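Local coordinates for MTH0777 (Methanothermobacter thermautotrophicus, PDB 1KJN), which is of unknown function but belongs to the DUF1890 family and folds as a three-layer alpha/beta/alpha protein around a parallel six-stranded sheet, at residues L10-C15 against T40-P45; N72-G77 against A99-T104; Y79-G84 against E105-I110; Y94-A99 against M126-A131; E132-R137 against V147-F152. One frame throughout, in Å; residues are numbered along the deposited sequence.

Contact 1: residues L10-C15 against T40-P45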
# COMPACT_ATOMS: atom_id res chain seq x y z
N LEU A 10 -18.19 -1.58 7.24
CA LEU A 10 -17.86 -2.09 5.91
C LEU A 10 -17.10 -1.00 5.18
O LEU A 10 -17.53 0.17 5.17
CB LEU A 10 -19.11 -2.48 5.12
CG LEU A 10 -18.89 -3.00 3.70
CD1 LEU A 10 -18.13 -4.31 3.75
CD2 LEU A 10 -20.24 -3.19 2.98
N MSE A 11 -15.98 -1.39 4.59
CA MSE A 11 -15.12 -0.47 3.85
C MSE A 11 -15.07 -0.89 2.39
O MSE A 11 -14.65 -2.01 2.07
CB MSE A 11 -13.71 -0.49 4.46
CG MSE A 11 -12.75 0.49 3.79
SE MSE A 11 -11.06 0.70 4.76
CE MSE A 11 -11.77 1.55 6.34
N VAL A 12 -15.45 0.03 1.51
CA VAL A 12 -15.51 -0.24 0.07
C VAL A 12 -14.37 0.45 -0.65
O VAL A 12 -14.15 1.65 -0.46
CB VAL A 12 -16.84 0.27 -0.53
CG1 VAL A 12 -16.93 -0.03 -2.03
CG2 VAL A 12 -18.02 -0.36 0.22
N LEU A 13 -13.65 -0.31 -1.49
CA LEU A 13 -12.52 0.24 -2.23
C LEU A 13 -12.74 0.27 -3.74
O LEU A 13 -13.43 -0.59 -4.30
CB LEU A 13 -11.23 -0.53 -1.92
CG LEU A 13 -10.91 -0.80 -0.45
CD1 LEU A 13 -9.59 -1.58 -0.36
CD2 LEU A 13 -10.80 0.49 0.33
N GLY A 14 -12.12 1.25 -4.39
CA GLY A 14 -12.22 1.40 -5.82
C GLY A 14 -11.04 0.75 -6.52
O GLY A 14 -10.17 0.16 -5.87
N CYS A 15 -11.00 0.84 -7.85
CA CYS A 15 -9.89 0.24 -8.59
C CYS A 15 -8.60 0.88 -8.06
O CYS A 15 -8.54 2.08 -7.80
CB CYS A 15 -10.04 0.46 -10.10
SG CYS A 15 -9.35 2.02 -10.73
N THR A 40 -14.84 -5.00 7.84
CA THR A 40 -14.86 -5.84 6.66
C THR A 40 -14.46 -4.97 5.47
O THR A 40 -14.99 -3.87 5.30
CB THR A 40 -16.25 -6.43 6.40
OG1 THR A 40 -16.58 -7.37 7.43
CG2 THR A 40 -16.30 -7.13 5.04
N VAL A 41 -13.52 -5.45 4.68
CA VAL A 41 -13.08 -4.73 3.48
C VAL A 41 -13.64 -5.45 2.25
O VAL A 41 -13.56 -6.69 2.16
CB VAL A 41 -11.53 -4.70 3.38
CG1 VAL A 41 -11.11 -4.03 2.08
CG2 VAL A 41 -10.91 -3.96 4.58
N THR A 42 -14.19 -4.69 1.31
CA THR A 42 -14.74 -5.30 0.10
C THR A 42 -14.25 -4.52 -1.11
O THR A 42 -14.26 -3.29 -1.10
CB THR A 42 -16.30 -5.37 0.13
OG1 THR A 42 -16.77 -6.04 -1.04
CG2 THR A 42 -16.91 -3.96 0.19
N ALA A 43 -13.78 -5.23 -2.13
CA ALA A 43 -13.25 -4.61 -3.34
C ALA A 43 -12.98 -5.65 -4.43
O ALA A 43 -13.31 -6.83 -4.27
CB ALA A 43 -11.95 -3.88 -3.00
N ASN A 44 -12.40 -5.19 -5.55
CA ASN A 44 -12.09 -6.05 -6.69
C ASN A 44 -10.86 -6.90 -6.37
O ASN A 44 -10.12 -6.59 -5.44
CB ASN A 44 -11.94 -5.22 -8.01
CG ASN A 44 -10.58 -4.46 -8.14
OD1 ASN A 44 -9.73 -4.49 -7.25
ND2 ASN A 44 -10.38 -3.80 -9.29
N PRO A 45 -10.62 -7.98 -7.13
CA PRO A 45 -9.47 -8.86 -6.87
C PRO A 45 -8.13 -8.17 -6.65
O PRO A 45 -7.46 -8.42 -5.66
CB PRO A 45 -9.46 -9.77 -8.11
CG PRO A 45 -10.95 -9.92 -8.40
CD PRO A 45 -11.41 -8.47 -8.28
O HOH W 1 -11.87 -2.49 -5.84
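Met11 and Thr42 sit at the centre of a parallel strand pairing between 10-12 and 40-43. Three backbone hydrogen bonds hold it: Met11 N to Thr40 O at 2.8 Å, Thr42 N to Met11 O at 2.8 Å, and Leu13 N to Thr42 O at 3.1 Å. Past the strand ends, one water takes over. It accepts from Asn44 N and donates to Leu13 O, with a weak bond to Gly14 O.

The side-chain packing is apolar. On one face, Leu10 CD1 rests 3.6 Å from Thr40 CG2, and Thr42 CG2 lies 3.8 Å from Val12 CG2. Just past strand 10-12, the Leu13 side chain crosses that of Val41 at a slant, Leu13 CD1 3.8 Å from Val41 CG1; its CB also meets Ala43 CB at 3.6 Å.

Chi1 of -177° sets Thr42 OG1 opposite the backbone N, bonded to Val65 O, and leaves CG2 between N and the carbonyl carbon, on the Val12 side. Thr40 OG1 bonds Glu63. Asn44 is an N-cap, with OD1 on Ala47 N.

The two strands belong to the beta-alpha-beta unit 8-12, 21-34, 38-43. The buried threonines therefore give methyls to this pairing and hydroxyls to the next strand, 63-66.

Contact 2: residues N72-G77 against A99-T104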
# COMPACT_ATOMS: atom_id res chain seq x y z
N ASN A 72 -24.20 -9.47 -2.93
CA ASN A 72 -25.14 -10.57 -2.96
C ASN A 72 -25.55 -11.09 -1.59
O ASN A 72 -26.54 -11.80 -1.49
CB ASN A 72 -24.55 -11.70 -3.79
CG ASN A 72 -25.58 -12.37 -4.66
OD1 ASN A 72 -25.99 -13.51 -4.40
ND2 ASN A 72 -26.04 -11.66 -5.69
N GLU A 73 -24.82 -10.72 -0.55
CA GLU A 73 -25.13 -11.20 0.79
C GLU A 73 -25.59 -10.10 1.76
O GLU A 73 -26.14 -10.38 2.81
CB GLU A 73 -23.88 -11.87 1.38
CG GLU A 73 -24.03 -13.35 1.76
CD GLU A 73 -24.41 -14.23 0.58
OE1 GLU A 73 -23.76 -14.14 -0.49
OE2 GLU A 73 -25.36 -15.03 0.73
N LEU A 74 -25.37 -8.85 1.38
CA LEU A 74 -25.69 -7.72 2.24
C LEU A 74 -27.18 -7.41 2.44
O LEU A 74 -27.99 -7.52 1.52
CB LEU A 74 -24.97 -6.48 1.69
CG LEU A 74 -24.62 -5.33 2.62
CD1 LEU A 74 -23.53 -5.77 3.60
CD2 LEU A 74 -24.12 -4.14 1.79
N ALA A 75 -27.53 -7.03 3.67
CA ALA A 75 -28.88 -6.62 4.02
C ALA A 75 -28.78 -5.51 5.06
O ALA A 75 -27.78 -5.43 5.79
CB ALA A 75 -29.66 -7.79 4.59
N GLU A 76 -29.82 -4.68 5.14
CA GLU A 76 -29.84 -3.58 6.10
C GLU A 76 -29.62 -4.12 7.51
O GLU A 76 -30.11 -5.19 7.86
CB GLU A 76 -31.18 -2.81 6.02
CG GLU A 76 -31.33 -1.69 7.09
CD GLU A 76 -32.32 -0.59 6.73
OE1 GLU A 76 -32.70 -0.45 5.55
OE2 GLU A 76 -32.70 0.19 7.64
N GLY A 77 -28.81 -3.40 8.28
CA GLY A 77 -28.52 -3.80 9.65
C GLY A 77 -27.25 -4.61 9.83
O GLY A 77 -26.82 -4.85 10.96
N ALA A 99 -24.75 2.00 0.11
CA ALA A 99 -25.41 2.89 1.05
C ALA A 99 -26.92 2.72 1.05
O ALA A 99 -27.54 2.80 2.09
CB ALA A 99 -25.03 4.34 0.77
N GLY A 100 -27.49 2.44 -0.12
CA GLY A 100 -28.93 2.26 -0.24
C GLY A 100 -29.39 1.03 0.50
O GLY A 100 -30.48 1.01 1.09
N ILE A 101 -28.54 0.02 0.52
CA ILE A 101 -28.81 -1.23 1.21
C ILE A 101 -28.62 -1.12 2.72
O ILE A 101 -29.46 -1.59 3.50
CB ILE A 101 -27.88 -2.33 0.69
CG1 ILE A 101 -28.20 -2.66 -0.77
CG2 ILE A 101 -27.94 -3.57 1.62
CD1 ILE A 101 -27.20 -3.62 -1.43
N LEU A 102 -27.51 -0.51 3.14
CA LEU A 102 -27.21 -0.38 4.57
C LEU A 102 -27.94 0.71 5.34
O LEU A 102 -28.16 0.56 6.54
CB LEU A 102 -25.70 -0.30 4.80
CG LEU A 102 -24.98 -1.62 4.52
CD1 LEU A 102 -23.46 -1.39 4.42
CD2 LEU A 102 -25.34 -2.63 5.59
N ASN A 103 -28.25 1.83 4.67
CA ASN A 103 -28.98 2.94 5.30
C ASN A 103 -28.39 3.29 6.68
O ASN A 103 -29.12 3.39 7.68
CB ASN A 103 -30.47 2.54 5.43
CG ASN A 103 -31.35 3.66 5.99
OD1 ASN A 103 -31.17 4.83 5.67
ND2 ASN A 103 -32.33 3.28 6.82
N THR A 104 -27.08 3.48 6.75
CA THR A 104 -26.42 3.79 8.01
C THR A 104 -25.47 4.98 7.89
O THR A 104 -25.46 5.66 6.86
CB THR A 104 -25.64 2.57 8.50
OG1 THR A 104 -25.21 2.78 9.85
CG2 THR A 104 -24.42 2.31 7.61
O HOH W 2 -30.32 0.74 9.41
O HOH W 3 -27.12 -1.21 8.28
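The Glu76 carboxylate and the Asn103 amide are the flat groups that meet here, their planes 67° apart. Asn103 ND2 donates to Glu76 OE2 at 3.2 Å, and the bond is almost straight at 178°. OE2 lies in the amide plane, but the amide nitrogen approaches from above the carboxylate plane, 45° out of it. Beside this bond, Asn103 CB lies 3.7 Å from Glu76 OE1. The glutamate chain is extended, with CG anti to the backbone N, and this carries the carboxylate past the helix end to Asn103. A water also donates to OE2 and makes a weak bond to Asn103 O.

Further back, Glu76 CB packs 3.3 Å from Ile101 O. A second water bridges the backbones, accepting from Gly77 N and donating to Leu102 O.

The apolar half is built on Leu74. Its CD2 lies 3.9 Å from Ile101 CG2 and 3.8 Å from Leu102 CG, and the two leucine side chains cross at about a right angle. Leu102 CD2 reaches on to Ala75 O at 3.7 Å. With an alanine in place of Leu74 both methyl branches go, and a gap would probably open beside Ile101 and Leu102.

Asn103, with positive phi, follows the last residue of helix 89-102; its N still bonds Ala99 O. The contact lies at the surface, where the loop after helix 67-73 runs past this helix end. Beneath it, Tyr79, just ahead of strand 81-86, touches both Leu74 and Leu102.

Contact 3: residues Y79-G84 against E105-I110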
# COMPACT_ATOMS: atom_id res chain seq x y z
N TYR A 79 -24.28 -3.69 9.18
CA TYR A 79 -23.17 -2.80 9.54
C TYR A 79 -23.68 -1.49 10.13
O TYR A 79 -24.70 -0.97 9.70
CB TYR A 79 -22.30 -2.51 8.31
CG TYR A 79 -21.59 -3.73 7.75
CD1 TYR A 79 -20.34 -4.12 8.24
CD2 TYR A 79 -22.17 -4.51 6.75
CE1 TYR A 79 -19.70 -5.24 7.76
CE2 TYR A 79 -21.53 -5.65 6.26
CZ TYR A 79 -20.29 -6.00 6.78
OH TYR A 79 -19.64 -7.12 6.33
N GLU A 80 -22.93 -0.95 11.09
CA GLU A 80 -23.27 0.30 11.76
C GLU A 80 -22.55 1.50 11.13
O GLU A 80 -22.86 2.65 11.42
CB GLU A 80 -22.92 0.20 13.25
CG GLU A 80 -23.85 -0.70 14.08
CD GLU A 80 -23.89 -2.16 13.61
OE1 GLU A 80 -22.84 -2.83 13.64
OE2 GLU A 80 -24.98 -2.65 13.23
N PHE A 81 -21.58 1.23 10.26
CA PHE A 81 -20.83 2.29 9.60
C PHE A 81 -20.38 1.83 8.22
O PHE A 81 -20.00 0.69 8.03
CB PHE A 81 -19.61 2.68 10.45
CG PHE A 81 -18.85 3.86 9.90
CD1 PHE A 81 -17.52 3.72 9.47
CD2 PHE A 81 -19.46 5.11 9.82
CE1 PHE A 81 -16.82 4.82 8.94
CE2 PHE A 81 -18.77 6.23 9.29
CZ PHE A 81 -17.45 6.08 8.86
N LEU A 82 -20.40 2.75 7.25
CA LEU A 82 -19.99 2.45 5.89
C LEU A 82 -19.00 3.50 5.38
O LEU A 82 -19.27 4.70 5.40
CB LEU A 82 -21.22 2.41 4.96
CG LEU A 82 -21.04 2.30 3.44
CD1 LEU A 82 -20.25 1.04 3.07
CD2 LEU A 82 -22.41 2.31 2.77
N ALA A 83 -17.85 3.04 4.91
CA ALA A 83 -16.83 3.93 4.38
C ALA A 83 -16.46 3.49 2.98
O ALA A 83 -16.22 2.30 2.72
CB ALA A 83 -15.62 3.95 5.28
N GLY A 84 -16.48 4.44 2.06
CA GLY A 84 -16.14 4.17 0.67
C GLY A 84 -15.13 5.13 0.08
O GLY A 84 -15.29 6.35 0.17
N GLU A 105 -24.71 5.25 8.95
CA GLU A 105 -23.75 6.36 8.92
C GLU A 105 -22.75 6.01 7.82
O GLU A 105 -22.12 4.96 7.85
CB GLU A 105 -23.05 6.53 10.27
CG GLU A 105 -22.12 7.74 10.29
CD GLU A 105 -21.55 8.05 11.67
OE1 GLU A 105 -20.83 7.20 12.23
OE2 GLU A 105 -21.81 9.16 12.18
N THR A 106 -22.61 6.92 6.86
CA THR A 106 -21.75 6.68 5.72
C THR A 106 -20.68 7.76 5.48
O THR A 106 -20.93 8.95 5.69
CB THR A 106 -22.62 6.56 4.46
OG1 THR A 106 -23.61 5.54 4.67
CG2 THR A 106 -21.77 6.23 3.23
N LEU A 107 -19.53 7.33 4.97
CA LEU A 107 -18.43 8.23 4.70
C LEU A 107 -17.81 8.00 3.34
O LEU A 107 -17.44 6.88 2.98
CB LEU A 107 -17.34 8.08 5.78
CG LEU A 107 -16.04 8.84 5.51
CD1 LEU A 107 -16.29 10.34 5.50
CD2 LEU A 107 -14.97 8.47 6.54
N ALA A 108 -17.70 9.09 2.58
CA ALA A 108 -17.09 9.03 1.26
C ALA A 108 -15.74 9.71 1.35
O ALA A 108 -15.65 10.82 1.88
CB ALA A 108 -17.94 9.74 0.27
N ILE A 109 -14.70 9.04 0.86
CA ILE A 109 -13.34 9.59 0.85
C ILE A 109 -13.00 9.73 -0.64
O ILE A 109 -12.73 8.74 -1.35
CB ILE A 109 -12.37 8.66 1.61
CG1 ILE A 109 -12.72 8.69 3.11
CG2 ILE A 109 -10.90 9.09 1.39
CD1 ILE A 109 -11.98 7.67 3.96
N ILE A 110 -13.14 10.95 -1.12
CA ILE A 110 -12.93 11.30 -2.51
C ILE A 110 -11.55 11.87 -2.79
O ILE A 110 -11.11 12.80 -2.12
CB ILE A 110 -14.01 12.30 -2.95
CG1 ILE A 110 -15.39 11.65 -2.73
CG2 ILE A 110 -13.77 12.75 -4.40
CD1 ILE A 110 -16.58 12.55 -3.03
O HOH W 4 -21.63 4.48 13.29
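This is a parallel strand pairing in the interior of the sheet, between 81-84 and 105-110. Helix 89-102 connects the two strands in a right-handed beta-alpha-beta crossover, the usual hand for such units. Four backbone hydrogen bonds tie them. Leu82 N bonds Glu105 O and Leu107 N bonds Leu82 O, the latter at 2.7 Å. Gly84 N then bonds Leu107 O, and Ile109 N bonds Gly84 O, both at 2.8 Å.

On one face, the Phe81 ring leans over the neighbouring strand. Its CG is anti to the backbone N (chi1 -174°), which lays the ring along Glu105 and Leu107. CZ meets Leu107 CB at 3.7 Å, and CD2 lies 3.5 Å from Glu105 OE1. Glu105 CB sits at the ring edge, in its plane. The carboxylate plane stands 88° to the ring. A water lies between Glu80 O and Glu105 OE1, 3.0 Å from the latter.

On the other face, Leu82 and Thr106 lie side by side, pointing the same way. Leu82 CD2 is 3.9 Å from Thr106 OG1, which is hydrogen-bonded to Thr104 O.

Replacing Phe81 with an alanine would probably leave Leu107 CB and the Glu105 side chain without the ring they pack on.

Helix 143-153 covers the Phe81 and Leu107 face, through Phe152. Helix 89-102 covers the Leu82 face with Phe98 and Ala99. Strand 8-12 borders 81-86, and strand 132-136 borders 105-111.

Contact 4: residues Y94-A99 against M126-A131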
# COMPACT_ATOMS: atom_id res chain seq x y z
N TYR A 94 -20.72 2.28 -6.77
CA TYR A 94 -20.72 1.18 -5.81
C TYR A 94 -21.09 1.68 -4.42
O TYR A 94 -21.90 1.06 -3.73
CB TYR A 94 -19.36 0.48 -5.77
CG TYR A 94 -19.29 -0.75 -6.65
CD1 TYR A 94 -18.44 -0.80 -7.76
CD2 TYR A 94 -20.09 -1.86 -6.40
CE1 TYR A 94 -18.39 -1.93 -8.59
CE2 TYR A 94 -20.05 -2.99 -7.21
CZ TYR A 94 -19.20 -3.01 -8.31
OH TYR A 94 -19.17 -4.13 -9.12
N LEU A 95 -20.51 2.81 -4.01
CA LEU A 95 -20.79 3.36 -2.69
C LEU A 95 -22.29 3.68 -2.58
O LEU A 95 -22.88 3.45 -1.53
CB LEU A 95 -19.96 4.63 -2.42
CG LEU A 95 -20.24 5.30 -1.07
CD1 LEU A 95 -20.02 4.28 0.05
CD2 LEU A 95 -19.40 6.55 -0.86
N VAL A 96 -22.88 4.20 -3.65
CA VAL A 96 -24.30 4.54 -3.67
C VAL A 96 -25.12 3.28 -3.42
O VAL A 96 -25.99 3.24 -2.55
CB VAL A 96 -24.72 5.19 -5.03
CG1 VAL A 96 -26.27 5.36 -5.10
CG2 VAL A 96 -24.05 6.54 -5.19
N THR A 97 -24.76 2.21 -4.14
CA THR A 97 -25.47 0.95 -4.01
C THR A 97 -25.36 0.42 -2.59
O THR A 97 -26.37 0.07 -1.98
CB THR A 97 -24.94 -0.11 -5.00
OG1 THR A 97 -25.08 0.36 -6.35
CG2 THR A 97 -25.72 -1.41 -4.84
N PHE A 98 -24.15 0.37 -2.06
CA PHE A 98 -23.96 -0.14 -0.71
C PHE A 98 -24.69 0.70 0.33
O PHE A 98 -25.19 0.17 1.32
CB PHE A 98 -22.47 -0.22 -0.36
CG PHE A 98 -21.76 -1.41 -0.96
CD1 PHE A 98 -22.04 -2.70 -0.52
CD2 PHE A 98 -20.79 -1.24 -1.95
CE1 PHE A 98 -21.36 -3.80 -1.05
CE2 PHE A 98 -20.10 -2.33 -2.48
CZ PHE A 98 -20.38 -3.61 -2.04
N ALA A 99 -24.75 2.00 0.11
CA ALA A 99 -25.41 2.89 1.05
C ALA A 99 -26.92 2.72 1.05
O ALA A 99 -27.54 2.80 2.09
CB ALA A 99 -25.03 4.34 0.77
N MSE A 126 -23.07 14.20 -3.11
CA MSE A 126 -24.00 15.12 -2.44
C MSE A 126 -25.43 15.02 -2.96
O MSE A 126 -26.39 15.07 -2.19
CB MSE A 126 -23.54 16.56 -2.61
CG MSE A 126 -22.21 16.88 -1.96
SE MSE A 126 -21.88 18.79 -1.92
CE MSE A 126 -22.14 19.05 -0.03
N GLU A 127 -25.56 14.90 -4.27
CA GLU A 127 -26.87 14.82 -4.93
C GLU A 127 -27.52 13.44 -4.79
O GLU A 127 -28.74 13.32 -4.90
CB GLU A 127 -26.72 15.17 -6.42
CG GLU A 127 -26.45 16.65 -6.67
CD GLU A 127 -25.49 16.91 -7.83
OE1 GLU A 127 -25.50 16.15 -8.84
OE2 GLU A 127 -24.71 17.88 -7.73
N THR A 128 -26.71 12.42 -4.54
CA THR A 128 -27.22 11.06 -4.43
C THR A 128 -27.28 10.48 -3.01
O THR A 128 -28.13 9.64 -2.71
CB THR A 128 -26.39 10.08 -5.31
OG1 THR A 128 -25.03 10.10 -4.88
CG2 THR A 128 -26.45 10.49 -6.78
N LEU A 129 -26.38 10.94 -2.15
CA LEU A 129 -26.31 10.40 -0.80
C LEU A 129 -26.38 11.35 0.37
O LEU A 129 -26.20 12.57 0.25
CB LEU A 129 -25.03 9.57 -0.63
CG LEU A 129 -24.87 8.24 -1.36
CD1 LEU A 129 -23.57 7.58 -0.89
CD2 LEU A 129 -26.06 7.34 -1.05
N ASP A 130 -26.60 10.73 1.53
CA ASP A 130 -26.66 11.39 2.82
C ASP A 130 -25.37 10.88 3.48
O ASP A 130 -25.40 9.98 4.33
CB ASP A 130 -27.89 10.87 3.59
CG ASP A 130 -28.01 11.45 4.98
OD1 ASP A 130 -28.76 10.87 5.80
OD2 ASP A 130 -27.37 12.49 5.27
N ALA A 131 -24.23 11.43 3.05
CA ALA A 131 -22.96 10.99 3.59
C ALA A 131 -22.00 12.10 3.91
O ALA A 131 -21.99 13.14 3.25
CB ALA A 131 -22.29 10.02 2.61
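Leu129 CG stands anti to its own carbonyl carbon (chi1 -69°), and chi2 near 180° extends the side chain toward helix 89-102. This brings CD2 to Ala99 and CD1 to both Ala99 and Leu95. Leu95 meets it with CG anti to the backbone N (chi1 178°), which turns that side chain to the same leucine.

CD2 of Leu129 lies 3.7 Å from Ala99 CB. CD1 is shared: it is 3.9 Å from Ala99 CB and 4.0 Å from Leu95 CG, and the two leucines are set at a slant. Val96 packs more loosely, with its CG2 4.3 Å from Leu129 CG. The small Ala99 side chain lets both leucine methyls come close to the helix.

Next to Leu129, the Val96 and Thr128 side chains cross at about a right angle. Val96 CG2 lies 3.7 Å from Thr128 OG1. This is packing against a methyl; the hydroxyl itself bonds back to Glu124 O in its own helix.

The interface is small and van der Waals in kind. It is a single leucine packed against one side of a helix.

Leu129 is the first residue to leave helical geometry after helix 115-128. The chain then runs to strand 132-136. The contact thus joins the end of that helix to its neighbour 89-102. Below them lies the sheet, where Leu95 touches Leu82, Thr106 and Ala108, and Ala131 touches Thr106.

Contact 5: residues E132-R137 against V147-F152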
# COMPACT_ATOMS: atom_id res chain seq x y z
N GLU A 132 -21.16 11.86 4.91
CA GLU A 132 -20.15 12.81 5.31
C GLU A 132 -19.06 12.64 4.24
O GLU A 132 -18.77 11.51 3.81
CB GLU A 132 -19.61 12.46 6.69
CG GLU A 132 -19.25 13.66 7.55
CD GLU A 132 -20.47 14.31 8.18
OE1 GLU A 132 -21.18 13.63 8.95
OE2 GLU A 132 -20.70 15.51 7.92
N ILE A 133 -18.46 13.74 3.80
CA ILE A 133 -17.45 13.73 2.76
C ILE A 133 -16.06 14.25 3.12
O ILE A 133 -15.91 15.31 3.75
CB ILE A 133 -17.95 14.54 1.54
CG1 ILE A 133 -19.26 13.94 1.01
CG2 ILE A 133 -16.89 14.58 0.44
CD1 ILE A 133 -19.94 14.79 -0.05
N ILE A 134 -15.04 13.49 2.74
CA ILE A 134 -13.64 13.89 2.93
C ILE A 134 -13.08 13.90 1.52
O ILE A 134 -13.13 12.88 0.82
CB ILE A 134 -12.82 12.88 3.76
CG1 ILE A 134 -13.18 13.01 5.24
CG2 ILE A 134 -11.32 13.15 3.60
CD1 ILE A 134 -12.51 11.97 6.10
N ALA A 135 -12.59 15.04 1.08
CA ALA A 135 -12.04 15.13 -0.27
C ALA A 135 -10.67 15.81 -0.29
O ALA A 135 -10.40 16.72 0.51
CB ALA A 135 -13.01 15.85 -1.18
N ALA A 136 -9.81 15.35 -1.19
CA ALA A 136 -8.47 15.93 -1.32
C ALA A 136 -7.78 15.56 -2.64
O ALA A 136 -8.00 14.48 -3.20
CB ALA A 136 -7.59 15.52 -0.15
N ARG A 137 -6.98 16.49 -3.13
CA ARG A 137 -6.21 16.31 -4.36
C ARG A 137 -4.95 15.55 -3.97
O ARG A 137 -3.93 16.14 -3.59
CB ARG A 137 -5.85 17.68 -4.96
CG ARG A 137 -7.03 18.48 -5.50
CD ARG A 137 -6.69 19.96 -5.78
NE ARG A 137 -6.53 20.73 -4.54
CZ ARG A 137 -5.42 21.35 -4.16
NH1 ARG A 137 -4.32 21.31 -4.92
NH2 ARG A 137 -5.39 21.97 -2.99
N VAL A 147 -4.59 13.34 7.48
CA VAL A 147 -4.92 14.33 8.50
C VAL A 147 -6.43 14.55 8.57
O VAL A 147 -7.02 14.61 9.65
CB VAL A 147 -4.23 15.69 8.21
CG1 VAL A 147 -4.68 16.71 9.23
CG2 VAL A 147 -2.73 15.53 8.27
N ARG A 148 -7.06 14.69 7.41
CA ARG A 148 -8.51 14.86 7.39
C ARG A 148 -9.25 13.63 7.94
O ARG A 148 -10.30 13.78 8.54
CB ARG A 148 -8.98 15.25 5.99
CG ARG A 148 -8.56 16.66 5.65
CD ARG A 148 -8.57 16.96 4.16
NE ARG A 148 -7.42 17.82 3.88
CZ ARG A 148 -7.13 18.34 2.69
NH1 ARG A 148 -7.89 18.09 1.64
NH2 ARG A 148 -6.07 19.14 2.57
N ILE A 149 -8.68 12.43 7.77
CA ILE A 149 -9.30 11.22 8.32
C ILE A 149 -9.12 11.21 9.84
O ILE A 149 -10.03 10.82 10.58
CB ILE A 149 -8.70 9.92 7.69
CG1 ILE A 149 -9.21 9.75 6.26
CG2 ILE A 149 -9.09 8.68 8.52
CD1 ILE A 149 -8.38 8.80 5.44
N ASP A 150 -7.94 11.61 10.31
CA ASP A 150 -7.70 11.66 11.76
C ASP A 150 -8.72 12.57 12.44
O ASP A 150 -9.25 12.24 13.51
CB ASP A 150 -6.31 12.22 12.07
CG ASP A 150 -5.23 11.17 11.96
OD1 ASP A 150 -5.53 9.96 12.10
OD2 ASP A 150 -4.07 11.57 11.75
N ARG A 151 -8.97 13.72 11.82
CA ARG A 151 -9.91 14.71 12.34
C ARG A 151 -11.32 14.16 12.43
O ARG A 151 -11.98 14.25 13.47
CB ARG A 151 -9.86 15.99 11.51
CG ARG A 151 -8.47 16.66 11.52
CD ARG A 151 -8.53 18.15 11.18
NE ARG A 151 -7.23 18.81 11.30
CZ ARG A 151 -6.43 18.77 12.37
NH1 ARG A 151 -6.78 18.08 13.45
NH2 ARG A 151 -5.27 19.42 12.35
N PHE A 152 -11.78 13.56 11.33
CA PHE A 152 -13.10 12.96 11.28
C PHE A 152 -13.22 11.92 12.40
O PHE A 152 -14.21 11.88 13.11
CB PHE A 152 -13.29 12.26 9.93
CG PHE A 152 -14.55 11.44 9.84
CD1 PHE A 152 -15.73 12.01 9.43
CD2 PHE A 152 -14.54 10.09 10.19
CE1 PHE A 152 -16.91 11.26 9.37
CE2 PHE A 152 -15.71 9.33 10.13
CZ PHE A 152 -16.90 9.92 9.72
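Ile134 lies at the centre, its CD1 packed among three residues of helix 147-152. CD1 is 3.9 Å from Phe152 CB, 4.0 Å from Ile149 CG1 and 3.8 Å from Arg148 O. Its other branch, CG2, meets Arg148 CB at 3.9 Å. The first torsion splits the work: CG2 is anti to the backbone N, while CG1 is anti to the carbonyl carbon (chi1 -76°) and carries CD1 to the helix.

At one end of the strand, Glu132 CG touches Phe152 CE1 at 3.8 Å. It comes at the edge of the ring, near its plane.

At the other end, Arg148 reaches along the strand. NH1 donates to Ala135 O at 3.1 Å, in the guanidinium plane and on a lone pair of the carbonyl. The bond is bent, with an N-H...O angle of 140°. The chain bend at chi3 helps bring the guanidinium over the strand end. Arg137 NH2 lies 6.3 Å from Arg148 NH2, and the like charges probably repel mildly.

Further out, Leu107 and Leu145 both touch Ile134 and form a second shell. Leu107 also packs on Glu132 and Phe152, and Leu145 also packs on Ala136.

The helix runs nearly antiparallel to the strand, at 160°. Strand 132-136 is the outermost of the sheet within this chain and pairs with 105-111, the strand that carries Leu107. Across the sheet, Ile133 packs on helix 115-128.

Overall arrangement
All five contacts belong to one parallel sheet and its helices. Contacts 1 and 3 are strand pairings in it, their centres about 12 Å apart, and strands 8-12 and 81-86 join them directly. Contact 5 adds the edge strand 132-136, beside 105-111 of contact 3. Contacts 2 and 4 lie on the face of the sheet covered by helix 89-102, while contact 5 brings helix 143-153 against the other face. Along the chain contact 1 closes first and contact 5 opens last, while contacts 2, 3 and 4 interleave. Contacts 2 and 5 are farthest apart, with centres about 24 Å apart. Helix 89-102, shared by contacts 2 and 4 and connecting the strands of contact 3, ties these three together.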